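Local coordinates for xanthomonas outer protein D (Xanthomonas euvesicatoria, PDB 2OIX), which is a type III secreted effector whose Ulp1-family cysteine protease domain, present here in an inactive mutant form, removes SUMO from conjugated proteins, at residues Leu29-Asp34 with Pro63-Pro68. The protein carries 1 engineered substitution. Numbering follows the deposited sequence.
Sequences LLHFAD and PIVFLP
Phe32 and Phe66 project on the same side of the sheet from two parallel neighbours, strand 30-32 and the start of strand 64-71. CD1 of Phe32 comes within 3.6 Å of CD2 of Phe66, and the rings are turned obliquely, their planes at 54°. Leu30 reaches across to the same ring: its CD2 methyl meets CE2 of Phe66 at the edge, 3.7 Å away. With CG anti to the carbonyl carbon (chi1 -53°), Phe32 leans toward the neighbouring strand. Helix 136-153 packs over Leu30, Phe32 and Phe66, and helix 7-20 lies against Phe32 through Leu17 and Ala18.

The other face is looser. His31 and Val65 run alongside one another there, and Val65 CG1 approaches the edge of the partly exposed imidazole, 4.0 Å from CD2.

Four backbone bonds join the segments in a parallel ladder. Leu29 O and His31 N grip the N and O of Ile64, and His31 O and Ala33 N do the same for Phe66, the last bond, Ala33 N to Phe66 O, measuring 2.8 Å. They attach strand 30-32, outermost on its side of the mixed sheet within this Ulp1-type catalytic domain, to strand 64-71. Direct polar pairing between the segments is thus confined to the backbone, while the closest side-chain contacts are the apolar ones among Leu30, Phe32 and Phe66.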
# COMPACT_ATOMS: atom_id res chain seq x y z
N LEU A 29 -14.16 -3.68 2.81
CA LEU A 29 -13.76 -2.84 1.64
C LEU A 29 -12.24 -2.88 1.41
O LEU A 29 -11.77 -2.47 0.35
CB LEU A 29 -14.18 -1.38 1.79
CG LEU A 29 -15.61 -0.97 2.13
CD1 LEU A 29 -15.71 0.56 2.15
CD2 LEU A 29 -16.54 -1.57 1.13
N LEU A 30 -11.49 -3.35 2.39
CA LEU A 30 -10.01 -3.23 2.37
C LEU A 30 -9.33 -4.49 1.88
O LEU A 30 -9.75 -5.61 2.25
CB LEU A 30 -9.47 -2.96 3.78
CG LEU A 30 -10.07 -1.78 4.56
CD1 LEU A 30 -9.58 -1.75 6.00
CD2 LEU A 30 -9.73 -0.49 3.88
N HIS A 31 -8.28 -4.32 1.07
CA HIS A 31 -7.38 -5.45 0.72
C HIS A 31 -5.91 -5.03 0.89
O HIS A 31 -5.47 -4.07 0.25
CB HIS A 31 -7.61 -5.92 -0.71
CG HIS A 31 -6.74 -7.07 -1.10
ND1 HIS A 31 -6.98 -8.36 -0.70
CD2 HIS A 31 -5.60 -7.11 -1.84
CE1 HIS A 31 -6.04 -9.16 -1.17
NE2 HIS A 31 -5.18 -8.43 -1.86
N PHE A 32 -5.19 -5.70 1.80
CA PHE A 32 -3.77 -5.44 1.99
C PHE A 32 -2.99 -6.37 1.09
O PHE A 32 -2.94 -7.61 1.29
CB PHE A 32 -3.37 -5.61 3.47
CG PHE A 32 -4.22 -4.79 4.40
CD1 PHE A 32 -4.47 -3.44 4.13
CD2 PHE A 32 -4.78 -5.36 5.54
CE1 PHE A 32 -5.26 -2.68 4.98
CE2 PHE A 32 -5.59 -4.59 6.40
CZ PHE A 32 -5.83 -3.24 6.11
N ALA A 33 -2.45 -5.81 0.02
CA ALA A 33 -1.74 -6.69 -0.89
C ALA A 33 -0.39 -7.17 -0.34
O ALA A 33 0.30 -6.51 0.48
CB ALA A 33 -1.58 -6.09 -2.29
N ASP A 34 -0.07 -8.40 -0.74
CA ASP A 34 1.23 -8.98 -0.48
C ASP A 34 2.18 -8.34 -1.49
O ASP A 34 1.90 -8.31 -2.69
CB ASP A 34 1.17 -10.49 -0.76
CG ASP A 34 2.51 -11.14 -0.58
OD1 ASP A 34 2.82 -11.58 0.55
OD2 ASP A 34 3.26 -11.22 -1.56
N PRO A 63 -12.42 -3.34 -3.06
CA PRO A 63 -12.12 -2.22 -3.96
C PRO A 63 -11.11 -1.19 -3.44
O PRO A 63 -10.67 -0.35 -4.22
CB PRO A 63 -13.51 -1.58 -4.14
CG PRO A 63 -14.06 -1.70 -2.69
CD PRO A 63 -13.71 -3.13 -2.36
N ILE A 64 -10.71 -1.26 -2.18
CA ILE A 64 -9.71 -0.31 -1.65
C ILE A 64 -8.45 -1.12 -1.35
O ILE A 64 -8.41 -1.86 -0.43
CB ILE A 64 -10.17 0.47 -0.43
CG1 ILE A 64 -11.36 1.35 -0.78
CG2 ILE A 64 -9.03 1.39 0.07
CD1 ILE A 64 -12.00 2.09 0.34
N VAL A 65 -7.43 -0.98 -2.18
CA VAL A 65 -6.30 -1.91 -2.15
C VAL A 65 -5.05 -1.14 -1.82
O VAL A 65 -4.76 -0.10 -2.50
CB VAL A 65 -6.15 -2.58 -3.54
CG1 VAL A 65 -5.03 -3.59 -3.54
CG2 VAL A 65 -7.45 -3.30 -3.92
N PHE A 66 -4.33 -1.60 -0.78
CA PHE A 66 -3.02 -1.10 -0.36
C PHE A 66 -1.91 -1.94 -0.94
O PHE A 66 -1.76 -3.13 -0.58
CB PHE A 66 -2.95 -1.09 1.20
CG PHE A 66 -4.03 -0.27 1.79
CD1 PHE A 66 -3.78 1.07 2.14
CD2 PHE A 66 -5.34 -0.79 1.89
CE1 PHE A 66 -4.85 1.89 2.62
CE2 PHE A 66 -6.37 -0.00 2.39
CZ PHE A 66 -6.11 1.34 2.78
N LEU A 67 -1.10 -1.33 -1.81
CA LEU A 67 -0.07 -2.06 -2.55
C LEU A 67 1.29 -1.54 -2.16
O LEU A 67 1.66 -0.41 -2.52
CB LEU A 67 -0.23 -1.82 -4.05
CG LEU A 67 -1.62 -2.22 -4.61
CD1 LEU A 67 -2.30 -1.09 -5.33
CD2 LEU A 67 -1.52 -3.38 -5.55
N PRO A 68 2.03 -2.33 -1.35
CA PRO A 68 3.38 -1.91 -0.99
C PRO A 68 4.24 -2.08 -2.26
O PRO A 68 4.17 -3.12 -2.93
CB PRO A 68 3.78 -2.86 0.13
CG PRO A 68 2.43 -3.52 0.60
CD PRO A 68 1.66 -3.62 -0.72